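Local coordinates for Lactamase_B domain-containing protein (Bacillus lehensis G1, PDB 7EV5), which is a two-zinc hydrolase of the metallo-beta-lactamase fold, with a dual activity that probably combines beta-lactamase and glyoxalase II chemistry, at residues A[1-5]-A[191-195]; A[144-150]-A[185-191]; A[16-20]-A[120-124]; A[179-185]-A[196-201]; A[9-13]-A[56-60]. One frame throughout, in Å; residues are numbered along the deposited sequence. Where two conformers were deposited one is given.

Contact 1. Residues A[1-5]-A[191-195]; sequences MFKQI and HGPLT. With ZN (zinc ion), chain C.
Gln4, on the edge strand 2-7, and Leu194, in the loop between strands 186-189 and 195-196, approach no closer than 8.4 Å from CA of Gln4 to CA of Leu194, so side chains and one water make the contact. It lies at an edge of the alpha-beta/beta-alpha sandwich of the metallo-beta-lactamase fold, joining the outermost strand of one sheet to the end of the other. Phe2 and Leu194 come from opposite directions: CZ of Phe2 meets CD1 of Leu194 obliquely, 3.9 Å away. Gln4 keeps CG opposite its own N (chi1 180°) and stays extended, which sends its amide past Leu194, with NE2 of Gln4 3.9 Å from CD2 of Leu194. The two polar atoms of the amide have separate partners. NE2 is hydrogen-bonded to Tyr15 OH, while OE1 accepts from a water 2.8 Å away from OE1 of Gln4. Gly192 turns the loop with phi at 86°, backbone angles proper to glycine, and its carbonyl O accepts from Asn13 ND2. Just before this turn the CB of His191 points away from strand 2-7, and its ring enters the metal site, NE2 of His191 binding a zinc ion at 2.0 Å. The water held by Gln4 completes the bridge by accepting from the backbone N of Leu194 at 2.9 Å.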
# COMPACT_ATOMS: atom_id res chain seq x y z
N MET A 1 -16.07 -4.60 3.35
CA MET A 1 -15.29 -5.31 4.35
C MET A 1 -13.90 -4.69 4.56
O MET A 1 -12.98 -5.34 5.01
CB MET A 1 -15.15 -6.79 3.98
CG MET A 1 -16.48 -7.53 3.88
SD MET A 1 -17.42 -7.51 5.42
CE MET A 1 -16.42 -8.59 6.45
N PHE A 2 -13.76 -3.41 4.22
CA PHE A 2 -12.52 -2.71 4.52
C PHE A 2 -12.83 -1.26 4.84
O PHE A 2 -13.90 -0.73 4.49
CB PHE A 2 -11.49 -2.80 3.37
CG PHE A 2 -11.82 -1.94 2.18
CD1 PHE A 2 -11.31 -0.66 2.06
CD2 PHE A 2 -12.62 -2.44 1.16
CE1 PHE A 2 -11.61 0.13 0.96
CE2 PHE A 2 -12.93 -1.65 0.05
CZ PHE A 2 -12.42 -0.37 -0.05
N LYS A 3 -11.88 -0.62 5.52
CA LYS A 3 -11.95 0.81 5.80
C LYS A 3 -10.73 1.52 5.23
O LYS A 3 -9.60 1.06 5.39
CB LYS A 3 -12.07 1.09 7.30
CG LYS A 3 -12.45 2.55 7.55
CD LYS A 3 -12.79 2.84 9.00
CE LYS A 3 -13.61 4.13 9.09
NZ LYS A 3 -13.55 4.74 10.44
N GLN A 4 -10.99 2.64 4.57
CA GLN A 4 -9.96 3.59 4.16
C GLN A 4 -9.72 4.56 5.31
O GLN A 4 -10.67 5.21 5.79
CB GLN A 4 -10.46 4.35 2.94
CG GLN A 4 -9.49 5.39 2.38
CD GLN A 4 -10.09 6.11 1.20
OE1 GLN A 4 -11.20 6.63 1.28
NE2 GLN A 4 -9.38 6.10 0.08
N ILE A 5 -8.47 4.66 5.75
CA ILE A 5 -8.11 5.46 6.92
C ILE A 5 -6.96 6.39 6.55
O ILE A 5 -5.79 5.99 6.61
CB ILE A 5 -7.76 4.57 8.12
CG1 ILE A 5 -8.91 3.58 8.41
CG2 ILE A 5 -7.47 5.42 9.35
CD1 ILE A 5 -8.66 2.62 9.55
N HIS A 191 -3.50 7.63 -2.07
CA HIS A 191 -3.82 9.05 -1.89
C HIS A 191 -5.14 9.36 -2.57
O HIS A 191 -5.34 8.99 -3.73
CB HIS A 191 -2.69 9.91 -2.49
CG HIS A 191 -1.35 9.66 -1.85
ND1 HIS A 191 -0.93 10.32 -0.72
CD2 HIS A 191 -0.36 8.78 -2.16
CE1 HIS A 191 0.26 9.88 -0.37
NE2 HIS A 191 0.63 8.94 -1.22
N GLY A 192 -6.04 10.05 -1.86
CA GLY A 192 -7.28 10.49 -2.46
C GLY A 192 -8.39 9.46 -2.40
O GLY A 192 -8.27 8.41 -1.77
N PRO A 193 -9.49 9.75 -3.09
CA PRO A 193 -10.70 8.91 -2.99
C PRO A 193 -10.55 7.55 -3.64
O PRO A 193 -9.73 7.33 -4.53
CB PRO A 193 -11.76 9.73 -3.73
CG PRO A 193 -11.25 11.13 -3.75
CD PRO A 193 -9.75 11.02 -3.80
N LEU A 194 -11.40 6.63 -3.19
CA LEU A 194 -11.55 5.35 -3.87
C LEU A 194 -12.06 5.56 -5.29
O LEU A 194 -12.73 6.55 -5.60
CB LEU A 194 -12.54 4.47 -3.11
CG LEU A 194 -12.15 4.01 -1.71
CD1 LEU A 194 -13.33 3.32 -1.07
CD2 LEU A 194 -10.94 3.08 -1.76
N THR A 195 -11.75 4.61 -6.16
CA THR A 195 -12.27 4.59 -7.52
C THR A 195 -12.40 3.13 -7.95
O THR A 195 -12.26 2.21 -7.13
CB THR A 195 -11.42 5.47 -8.44
OG1 THR A 195 -12.10 5.63 -9.69
CG2 THR A 195 -10.04 4.86 -8.67
ZN ZN C . 2.28 7.78 -1.04
O HOH W 1 -12.90 7.41 -0.85
O HOH W 2 4.24 7.94 -1.44

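Contact 2. Residues A[144-150]-A[185-191]; sequences AVLFSGD and TIVASGH. With ZN (zinc ion), chain C.
Asp150 and His191 both place CG opposite their own carbonyl carbon (chi1 -68° and -59°), and these torsions bring the carboxylate and the imidazole to one zinc ion. OD2 of Asp150 binds that zinc at 2.0 Å, joining His191 on the metal. The carboxylate lies at the edge of the His191 ring with the two planes 56° apart, and OD1 of Asp150 comes to 3.1 Å from CD2 of His191. Asp150 is also a ligand of the second zinc, so it links the two metals. Behind the ligands the segments run as parallel strands, a beta-alpha-beta crossover with helix 167-178 in the connection. The ladder is regular at first: Ile186 N donates to Ala144 O, Leu146 N to Ile186 O at 2.8 Å, and Ala188 N to Leu146 O. Ser148 N then makes a weak bond to Ala188 O, and where the strands part a water accepts from Gly149 N and donates to Ala188 O. Gly190 N closes the series on Gly149 O at 2.8 Å, from well above the carbonyl plane. Val145, Phe147, Ile186 and Ala188 share a face of the sheet. There CB of Ala188 touches CD1 of Phe147 at 3.7 Å, and CG2 of Val145 lies over the Phe147 ring toward its rim. A G1 beta bulge sets Ala144 and Val145 against Tyr140 of strand 136-140, which flanks strand 145-149; strand 195-196 borders strand 186-189, and Phe147 meets Tyr15 and Phe27 of the other sheet.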
# COMPACT_ATOMS: atom_id res chain seq x y z
N ALA A 144 -13.36 -7.98 -4.31
CA ALA A 144 -13.10 -7.23 -5.53
C ALA A 144 -12.48 -5.86 -5.25
O ALA A 144 -12.97 -4.82 -5.69
CB ALA A 144 -14.36 -7.10 -6.39
N VAL A 145 -11.37 -5.87 -4.51
CA VAL A 145 -10.67 -4.65 -4.15
C VAL A 145 -9.17 -4.86 -4.37
O VAL A 145 -8.64 -5.93 -4.07
CB VAL A 145 -10.99 -4.19 -2.71
CG1 VAL A 145 -10.77 -5.31 -1.71
CG2 VAL A 145 -10.17 -2.97 -2.32
N LEU A 146 -8.51 -3.83 -4.89
CA LEU A 146 -7.09 -3.85 -5.20
C LEU A 146 -6.40 -2.80 -4.36
O LEU A 146 -6.69 -1.60 -4.48
CB LEU A 146 -6.88 -3.55 -6.69
CG LEU A 146 -5.42 -3.45 -7.16
CD1 LEU A 146 -4.77 -4.82 -7.23
CD2 LEU A 146 -5.39 -2.76 -8.53
N PHE A 147 -5.46 -3.23 -3.51
CA PHE A 147 -4.67 -2.30 -2.71
C PHE A 147 -3.38 -2.07 -3.49
O PHE A 147 -2.43 -2.84 -3.37
CB PHE A 147 -4.45 -2.87 -1.31
CG PHE A 147 -5.73 -3.20 -0.61
CD1 PHE A 147 -6.43 -2.21 0.06
CD2 PHE A 147 -6.26 -4.48 -0.64
CE1 PHE A 147 -7.61 -2.49 0.70
CE2 PHE A 147 -7.46 -4.77 -0.01
CZ PHE A 147 -8.14 -3.78 0.67
N SER A 148 -3.37 -1.01 -4.30
CA SER A 148 -2.32 -0.80 -5.30
C SER A 148 -1.39 0.36 -4.97
O SER A 148 -0.62 0.79 -5.84
CB SER A 148 -2.94 -0.61 -6.69
OG SER A 148 -4.07 0.26 -6.64
N GLY A 149 -1.43 0.89 -3.75
CA GLY A 149 -0.49 1.94 -3.40
C GLY A 149 -0.59 3.14 -4.32
O GLY A 149 -1.68 3.65 -4.60
N ASP A 150 0.57 3.61 -4.79
CA ASP A 150 0.65 4.90 -5.48
C ASP A 150 0.80 4.75 -6.99
O ASP A 150 1.36 5.64 -7.63
CB ASP A 150 1.77 5.76 -4.89
CG ASP A 150 1.48 6.22 -3.47
OD1 ASP A 150 0.43 5.85 -2.91
OD2 ASP A 150 2.33 6.95 -2.91
N THR A 185 -13.60 -3.75 -9.92
CA THR A 185 -12.62 -3.77 -8.84
C THR A 185 -12.39 -2.38 -8.28
O THR A 185 -12.10 -1.44 -9.03
CB THR A 185 -11.30 -4.32 -9.36
OG1 THR A 185 -11.51 -5.59 -9.97
CG2 THR A 185 -10.30 -4.48 -8.20
N ILE A 186 -12.50 -2.25 -6.96
CA ILE A 186 -12.18 -0.97 -6.32
C ILE A 186 -10.67 -0.78 -6.32
O ILE A 186 -9.91 -1.69 -5.96
CB ILE A 186 -12.76 -0.93 -4.90
CG1 ILE A 186 -14.29 -0.80 -4.97
CG2 ILE A 186 -12.15 0.20 -4.09
CD1 ILE A 186 -14.97 -1.01 -3.62
N VAL A 187 -10.23 0.40 -6.75
CA VAL A 187 -8.83 0.79 -6.66
C VAL A 187 -8.67 1.53 -5.34
O VAL A 187 -9.12 2.67 -5.18
CB VAL A 187 -8.39 1.64 -7.86
CG1 VAL A 187 -6.95 2.12 -7.69
CG2 VAL A 187 -8.53 0.83 -9.14
N ALA A 188 -8.07 0.85 -4.36
CA ALA A 188 -7.83 1.41 -3.03
C ALA A 188 -6.38 1.86 -3.02
O ALA A 188 -5.46 1.08 -2.76
CB ALA A 188 -8.13 0.37 -1.95
N SER A 189 -6.17 3.13 -3.33
CA SER A 189 -4.86 3.70 -3.59
C SER A 189 -4.35 4.48 -2.38
O SER A 189 -5.04 4.67 -1.38
CB SER A 189 -4.91 4.60 -4.82
OG SER A 189 -5.61 5.80 -4.52
N GLY A 190 -3.09 4.91 -2.48
CA GLY A 190 -2.44 5.55 -1.36
C GLY A 190 -2.87 6.97 -1.10
O GLY A 190 -2.61 7.48 -0.01
N HIS A 191 -3.50 7.63 -2.07
CA HIS A 191 -3.82 9.05 -1.89
C HIS A 191 -5.14 9.36 -2.57
O HIS A 191 -5.34 8.99 -3.73
CB HIS A 191 -2.69 9.91 -2.49
CG HIS A 191 -1.35 9.66 -1.85
ND1 HIS A 191 -0.93 10.32 -0.72
CD2 HIS A 191 -0.36 8.78 -2.16
CE1 HIS A 191 0.26 9.88 -0.37
NE2 HIS A 191 0.63 8.94 -1.22
ZN ZN C . 2.28 7.78 -1.04
O HOH W 3 -3.08 0.70 -1.42
O HOH W 2 4.24 7.94 -1.44

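Contact 3. Residues A[16-20]-A[120-124]; sequences VLYND and TFTFS
Leu17 of strand 12-18 and the phenylalanines of strand 121-127 meet in the hydrophobic filling of the alpha-beta/beta-alpha sandwich, where the axes of segments 16-18 and 121-124 come no closer than 10.1 Å, with no backbone hydrogen bond between them. The tight part surrounds Leu17. With CG opposite the backbone N (chi1 178°), its CD2 touches both rings: it abuts the edge of Phe123, 3.7 Å from CD2 of Leu17 to CE1 of Phe123, and meets Phe121 obliquely, 3.9 Å from CD2 of Leu17 to CD1 of Phe121. The edge of the Phe121 ring also abuts the backbone, its CE1 lying 3.9 Å from C of Tyr18. Tyr140 touches both Leu17 and Phe121, and Phe27 lies against Leu17. Toward the strand ends the contact becomes polar and looser. The Asn19 amide is almost parallel to the Phe121 ring, 14° between planes, with ND2 of Asn19 3.6 Å from CZ of Phe121. That ND2 is also hydrogen-bonded to Glu23 OE1. No direct hydrogen bond joins Asn19 to Thr120; a water links them, accepting from ND2 of Asn19 at 3.0 Å and lying close to OG1 of Thr120. The oxygen of this water hangs over the centre of the Phe121 ring, 3.5 Å above its plane.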
# COMPACT_ATOMS: atom_id res chain seq x y z
N VAL A 16 -7.66 -1.03 6.36
CA VAL A 16 -7.85 -2.22 7.18
C VAL A 16 -8.91 -3.08 6.50
O VAL A 16 -10.06 -2.66 6.36
CB VAL A 16 -8.26 -1.89 8.62
CG1 VAL A 16 -8.43 -3.19 9.39
CG2 VAL A 16 -7.20 -1.02 9.29
N LEU A 17 -8.50 -4.27 6.06
CA LEU A 17 -9.39 -5.27 5.50
C LEU A 17 -9.73 -6.27 6.60
O LEU A 17 -8.83 -6.71 7.33
CB LEU A 17 -8.68 -5.99 4.35
CG LEU A 17 -9.42 -7.13 3.64
CD1 LEU A 17 -10.64 -6.64 2.86
CD2 LEU A 17 -8.44 -7.88 2.72
N TYR A 18 -11.00 -6.63 6.73
CA TYR A 18 -11.41 -7.49 7.83
C TYR A 18 -12.42 -8.51 7.33
O TYR A 18 -12.91 -8.45 6.20
CB TYR A 18 -11.96 -6.68 9.01
CG TYR A 18 -13.03 -5.68 8.61
CD1 TYR A 18 -14.35 -6.08 8.46
CD2 TYR A 18 -12.71 -4.35 8.38
CE1 TYR A 18 -15.33 -5.19 8.08
CE2 TYR A 18 -13.69 -3.45 8.01
CZ TYR A 18 -14.99 -3.87 7.86
OH TYR A 18 -15.97 -2.98 7.49
N ASN A 19 -12.71 -9.49 8.20
CA ASN A 19 -13.70 -10.53 7.95
C ASN A 19 -14.70 -10.56 9.10
O ASN A 19 -14.58 -9.80 10.07
CB ASN A 19 -13.04 -11.91 7.71
CG ASN A 19 -12.25 -12.43 8.91
OD1 ASN A 19 -12.45 -12.00 10.05
ND2 ASN A 19 -11.36 -13.39 8.66
N ASP A 20 -15.69 -11.45 8.99
CA ASP A 20 -16.73 -11.52 10.01
C ASP A 20 -16.21 -12.03 11.35
O ASP A 20 -16.81 -11.73 12.39
CB ASP A 20 -17.92 -12.34 9.52
CG ASP A 20 -18.71 -11.63 8.43
OD1 ASP A 20 -18.46 -10.43 8.21
OD2 ASP A 20 -19.59 -12.27 7.82
N THR A 120 -7.02 -16.55 6.52
CA THR A 120 -7.94 -16.95 5.46
C THR A 120 -8.10 -15.90 4.37
O THR A 120 -8.95 -16.07 3.49
CB THR A 120 -9.30 -17.37 6.02
OG1 THR A 120 -9.82 -16.34 6.86
CG2 THR A 120 -9.19 -18.68 6.80
N PHE A 121 -7.32 -14.83 4.39
CA PHE A 121 -7.33 -13.84 3.32
C PHE A 121 -6.33 -14.26 2.25
O PHE A 121 -5.14 -14.39 2.54
CB PHE A 121 -6.91 -12.46 3.83
CG PHE A 121 -7.76 -11.93 4.96
CD1 PHE A 121 -8.88 -11.16 4.70
CD2 PHE A 121 -7.40 -12.17 6.27
CE1 PHE A 121 -9.64 -10.65 5.74
CE2 PHE A 121 -8.17 -11.66 7.32
CZ PHE A 121 -9.29 -10.90 7.05
N THR A 122 -6.80 -14.45 1.03
CA THR A 122 -5.89 -14.74 -0.07
C THR A 122 -5.84 -13.56 -1.03
O THR A 122 -6.87 -12.95 -1.35
CB THR A 122 -6.24 -16.03 -0.80
OG1 THR A 122 -6.19 -17.12 0.13
CG2 THR A 122 -5.23 -16.32 -1.92
N PHE A 123 -4.62 -13.23 -1.46
CA PHE A 123 -4.38 -12.13 -2.37
C PHE A 123 -3.61 -12.63 -3.58
O PHE A 123 -2.77 -13.53 -3.46
CB PHE A 123 -3.50 -11.07 -1.70
CG PHE A 123 -4.07 -10.54 -0.42
CD1 PHE A 123 -5.03 -9.53 -0.44
CD2 PHE A 123 -3.65 -11.03 0.80
CE1 PHE A 123 -5.56 -9.04 0.75
CE2 PHE A 123 -4.17 -10.55 1.98
CZ PHE A 123 -5.12 -9.55 1.96
N SER A 124 -3.92 -12.06 -4.73
CA SER A 124 -3.03 -12.10 -5.87
C SER A 124 -2.08 -10.92 -5.77
O SER A 124 -2.49 -9.80 -5.42
CB SER A 124 -3.82 -12.01 -7.18
OG SER A 124 -4.49 -13.23 -7.45
O HOH W 4 -10.62 -14.16 5.85

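Contact 4. Residues A[179-185]-A[196-201]; sequences LPLPERT and TIGQEM
Glu183 and Thr185 offer their carbonyl groups to the first turn of helix 197-203, and two backbone hydrogen bonds result. Gly198 N donates to Glu183 O at 2.9 Å, lying in the carbonyl plane on a lone pair, whereas Ile197 N meets Thr185 O nearly end-on at 3.0 Å. Beside the second bond, CA of Thr196 makes a CA-H...O contact with the same Thr185 O at 3.2 Å. Two N-H groups that the helix itself cannot serve at its start are thus satisfied by the loop. Within each segment further bonds fix the shape. Pro182 to Thr185 form a type I beta turn, in which Thr185 N and Thr185 OG1 reach Pro182 O from the same face of its plane, the hydroxyl at 2.7 Å. Thr196 is the N-cap: its OG1, set between N and C by a chi1 of 62°, accepts from Gln199 N at 3.2 Å. The contact therefore ties the capped start of the C-terminal helix to the loop that leads from helix 167-178 into strand 186-189 of the metallo-beta-lactamase fold. Apolar contacts fill the remainder. Ile197 is the main wedge: its CG2 reaches Leu179, 4.1 Å from CD2 of that residue, and its CG1 lies 3.8 Å from CB of Thr185. Ile178 of helix 167-178 also touches Ile197. Glu183 lays its aliphatic chain over Gly198, where CB of Glu183 is 3.8 Å from CA of Gly198.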
# COMPACT_ATOMS: atom_id res chain seq x y z
N LEU A 179 -5.05 -2.47 -15.21
CA LEU A 179 -6.29 -2.31 -15.97
C LEU A 179 -6.90 -3.61 -16.50
O LEU A 179 -8.13 -3.61 -16.72
CB LEU A 179 -6.11 -1.25 -17.07
CG LEU A 179 -5.78 0.16 -16.56
CD1 LEU A 179 -5.64 1.13 -17.72
CD2 LEU A 179 -6.82 0.66 -15.56
N PRO A 180 -6.17 -4.70 -16.75
CA PRO A 180 -6.86 -5.95 -17.14
C PRO A 180 -7.71 -6.58 -16.04
O PRO A 180 -8.48 -7.51 -16.34
CB PRO A 180 -5.71 -6.89 -17.54
CG PRO A 180 -4.58 -5.99 -17.88
CD PRO A 180 -4.71 -4.83 -16.92
N LEU A 181 -7.61 -6.12 -14.79
CA LEU A 181 -8.43 -6.66 -13.72
C LEU A 181 -9.90 -6.28 -13.95
O LEU A 181 -10.20 -5.36 -14.71
CB LEU A 181 -7.94 -6.13 -12.38
CG LEU A 181 -6.59 -6.69 -11.96
CD1 LEU A 181 -6.04 -5.95 -10.76
CD2 LEU A 181 -6.70 -8.19 -11.66
N PRO A 182 -10.84 -6.99 -13.29
CA PRO A 182 -12.26 -6.74 -13.57
C PRO A 182 -12.63 -5.28 -13.32
O PRO A 182 -12.13 -4.64 -12.39
CB PRO A 182 -12.97 -7.67 -12.59
CG PRO A 182 -12.02 -8.78 -12.38
CD PRO A 182 -10.65 -8.14 -12.40
N GLU A 183 -13.52 -4.75 -14.17
CA GLU A 183 -13.79 -3.32 -14.14
C GLU A 183 -14.45 -2.86 -12.84
O GLU A 183 -14.27 -1.70 -12.45
CB GLU A 183 -14.59 -2.88 -15.38
CG GLU A 183 -13.73 -2.71 -16.65
CD GLU A 183 -14.48 -2.03 -17.79
OE1 GLU A 183 -15.35 -1.17 -17.53
OE2 GLU A 183 -14.18 -2.35 -18.96
N ARG A 184 -15.19 -3.75 -12.16
CA ARG A 184 -15.83 -3.38 -10.90
C ARG A 184 -14.86 -3.34 -9.72
O ARG A 184 -15.26 -2.93 -8.63
CB ARG A 184 -17.03 -4.28 -10.57
CG ARG A 184 -16.70 -5.57 -9.82
CD ARG A 184 -17.97 -6.26 -9.27
NE ARG A 184 -17.64 -7.40 -8.42
CZ ARG A 184 -18.06 -7.55 -7.17
NH1 ARG A 184 -18.82 -6.63 -6.61
NH2 ARG A 184 -17.71 -8.63 -6.48
N THR A 185 -13.60 -3.75 -9.92
CA THR A 185 -12.62 -3.77 -8.84
C THR A 185 -12.39 -2.38 -8.28
O THR A 185 -12.10 -1.44 -9.03
CB THR A 185 -11.30 -4.32 -9.36
OG1 THR A 185 -11.51 -5.59 -9.97
CG2 THR A 185 -10.30 -4.48 -8.20
N THR A 196 -12.72 2.91 -9.22
CA THR A 196 -12.75 1.56 -9.76
C THR A 196 -11.92 1.52 -11.03
O THR A 196 -11.62 2.55 -11.63
CB THR A 196 -14.16 1.04 -10.06
OG1 THR A 196 -14.77 1.87 -11.05
CG2 THR A 196 -15.02 1.01 -8.79
N ILE A 197 -11.54 0.30 -11.40
CA ILE A 197 -10.79 0.09 -12.64
C ILE A 197 -11.55 0.65 -13.83
O ILE A 197 -11.00 1.41 -14.64
CB ILE A 197 -10.48 -1.41 -12.83
CG1 ILE A 197 -9.56 -1.91 -11.72
CG2 ILE A 197 -9.89 -1.64 -14.23
CD1 ILE A 197 -8.13 -1.51 -11.90
N GLY A 198 -12.84 0.32 -13.93
CA GLY A 198 -13.63 0.77 -15.07
C GLY A 198 -13.73 2.28 -15.15
O GLY A 198 -13.61 2.86 -16.23
N GLN A 199 -13.93 2.94 -14.00
CA GLN A 199 -14.03 4.39 -14.01
C GLN A 199 -12.74 5.05 -14.48
O GLN A 199 -12.77 6.05 -15.20
CB GLN A 199 -14.43 4.90 -12.63
CG GLN A 199 -15.89 4.64 -12.29
CD GLN A 199 -16.84 5.11 -13.38
OE1 GLN A 199 -16.82 6.27 -13.78
NE2 GLN A 199 -17.67 4.19 -13.87
N GLU A 200 -11.58 4.51 -14.08
CA GLU A 200 -10.33 5.12 -14.50
C GLU A 200 -10.04 4.84 -15.97
O GLU A 200 -9.53 5.71 -16.69
CB GLU A 200 -9.18 4.67 -13.60
CG GLU A 200 -9.30 5.16 -12.16
CD GLU A 200 -9.67 6.63 -12.06
OE1 GLU A 200 -8.95 7.46 -12.64
OE2 GLU A 200 -10.67 6.95 -11.39
N MET A 201 -10.37 3.63 -16.42
CA MET A 201 -10.23 3.30 -17.84
C MET A 201 -11.00 4.29 -18.71
O MET A 201 -10.53 4.68 -19.78
CB MET A 201 -10.72 1.88 -18.07
CG MET A 201 -10.53 1.33 -19.48
SD MET A 201 -11.00 -0.41 -19.56
CE MET A 201 -10.52 -0.97 -17.93

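Contact 5. Residues A[9-13]-A[56-60]; sequences PIQTN and HFDHI. With ZN (zinc ion), chain C; ZN (zinc ion), chain B.
Thr12 touches two zinc ligands at once, Asp58 and His59. Its OG1 donates to OD2 of Asp58 at 2.8 Å; OD2 receives it on its anti lone pair, the one away from OD1, and this same OD2 binds a zinc ion at 2.3 Å. OG1 stands opposite the carbonyl carbon (chi1 -59°), which leaves CG2 anti to the backbone N and puts it over the face of His59, 3.5 Å from CG2 of Thr12 to the ring centroid, a CH-pi contact only 14° off the ring normal. NE2 of His59 holds the same zinc at 2.1 Å. The other oxygen, OD1 of Asp58, accepts a hydrogen bond from the water that joins the two zinc ions. His56 serves the second metal, with ND1 of His56 2.1 Å from that zinc. Together with His54 these residues spell the HxHxDH signature of the metallo-beta-lactamase superfamily, in a loop between strand 46-51 and helix 63-70. Farther out, Asp28 hydrogen-bonds to ND1 of His59 and so fixes the rotation of the ring from its far nitrogen. Ile10 packs on the CB of Asp58 and on Phe57: its CG2 lies 4.1 Å from CB of Asp58 and its CG1 4.2 Å from CE1 of Phe57. Within the loop CB of Asp58 sits over one face of Phe57, near the rim, while Phe57 also packs against Ser92, Leu95 and Thr96 of helix 92-96.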
# COMPACT_ATOMS: atom_id res chain seq x y z
N PRO A 9 0.11 13.89 8.45
CA PRO A 9 -0.04 15.15 7.71
C PRO A 9 -0.22 14.96 6.21
O PRO A 9 -0.96 15.73 5.59
CB PRO A 9 1.25 15.92 8.04
CG PRO A 9 2.21 14.88 8.51
CD PRO A 9 1.38 13.85 9.20
N ILE A 10 0.42 13.94 5.62
CA ILE A 10 0.24 13.69 4.20
C ILE A 10 -1.15 13.13 3.89
O ILE A 10 -1.64 13.26 2.76
CB ILE A 10 1.36 12.77 3.68
CG1 ILE A 10 2.73 13.31 4.10
CG2 ILE A 10 1.28 12.58 2.16
CD1 ILE A 10 3.11 14.61 3.43
N GLN A 11 -1.80 12.53 4.89
CA GLN A 11 -3.12 11.92 4.75
C GLN A 11 -3.12 10.71 3.83
O GLN A 11 -4.14 10.39 3.21
CB GLN A 11 -4.20 12.94 4.35
CG GLN A 11 -4.54 13.93 5.47
CD GLN A 11 -5.39 13.29 6.56
OE1 GLN A 11 -6.60 13.12 6.39
NE2 GLN A 11 -4.77 12.94 7.67
N THR A 12 -1.97 10.03 3.74
CA THR A 12 -1.88 8.77 3.02
C THR A 12 -2.90 7.78 3.54
O THR A 12 -3.10 7.65 4.76
CB THR A 12 -0.48 8.21 3.21
OG1 THR A 12 0.47 9.17 2.73
CG2 THR A 12 -0.28 6.90 2.44
N ASN A 13 -3.54 7.06 2.62
CA ASN A 13 -4.58 6.10 2.99
C ASN A 13 -3.94 4.81 3.48
O ASN A 13 -3.33 4.07 2.70
CB ASN A 13 -5.45 5.77 1.78
CG ASN A 13 -6.24 6.95 1.29
OD1 ASN A 13 -6.82 7.68 2.08
ND2 ASN A 13 -6.28 7.13 -0.03
N HIS A 56 7.89 4.14 0.87
CA HIS A 56 7.99 5.59 1.06
C HIS A 56 7.54 5.96 2.47
O HIS A 56 6.66 5.32 3.06
CB HIS A 56 7.11 6.33 0.04
CG HIS A 56 7.76 6.49 -1.29
ND1 HIS A 56 7.03 6.61 -2.45
CD2 HIS A 56 9.06 6.56 -1.65
CE1 HIS A 56 7.85 6.76 -3.48
NE2 HIS A 56 9.09 6.72 -3.02
N PHE A 57 8.17 7.02 3.00
CA PHE A 57 7.97 7.40 4.40
C PHE A 57 6.49 7.57 4.75
O PHE A 57 6.08 7.28 5.88
CB PHE A 57 8.74 8.69 4.70
CG PHE A 57 8.12 9.93 4.09
CD1 PHE A 57 7.26 10.74 4.82
CD2 PHE A 57 8.38 10.26 2.77
CE1 PHE A 57 6.68 11.86 4.25
CE2 PHE A 57 7.81 11.39 2.18
CZ PHE A 57 6.96 12.19 2.93
N ASP A 58 5.68 8.08 3.82
CA ASP A 58 4.29 8.38 4.12
C ASP A 58 3.43 7.13 4.23
O ASP A 58 2.26 7.23 4.60
CB ASP A 58 3.71 9.38 3.10
CG ASP A 58 3.77 8.86 1.67
OD1 ASP A 58 4.89 8.55 1.20
OD2 ASP A 58 2.70 8.82 1.02
N HIS A 59 3.99 5.96 3.93
CA HIS A 59 3.30 4.70 4.06
C HIS A 59 3.78 3.85 5.23
O HIS A 59 3.21 2.78 5.48
CB HIS A 59 3.40 3.90 2.75
CG HIS A 59 2.77 4.61 1.59
ND1 HIS A 59 1.60 4.19 0.99
CD2 HIS A 59 3.12 5.76 0.98
CE1 HIS A 59 1.27 5.06 0.04
NE2 HIS A 59 2.17 6.02 0.02
N ILE A 60 4.80 4.30 5.98
CA ILE A 60 5.48 3.46 6.95
C ILE A 60 5.62 4.08 8.33
O ILE A 60 6.16 3.44 9.23
CB ILE A 60 6.87 2.99 6.46
CG1 ILE A 60 7.82 4.19 6.41
CG2 ILE A 60 6.74 2.28 5.11
CD1 ILE A 60 9.27 3.82 6.19
ZN ZN C . 2.28 7.78 -1.04
ZN ZN B . 4.92 6.60 -2.66
O HOH W 2 4.24 7.94 -1.44

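Contacts 1, 2 and 5 converge on one zinc ion, bound by Asp150 and His191 of contact 2 and by Asp58 and His59 of contact 5. His191 belongs to contacts 1 and 2, whose centres are about 8 Å apart. The two sheets are stitched beside the metals by Gly190 O and Asn13 N, 2.8 Å apart, and by Ser189 O and Asn13 ND2, 3.1 Å apart. Contact 4 lies farther out: it shares Thr185 with contact 2, and Glu200 OE2 is 2.6 Å from Thr195 OG1 of contact 1. Contact 3 uses the other end of strand 12-18, its centre about 22 Å from that of contact 5, and joins the two sheets away from the zinc site.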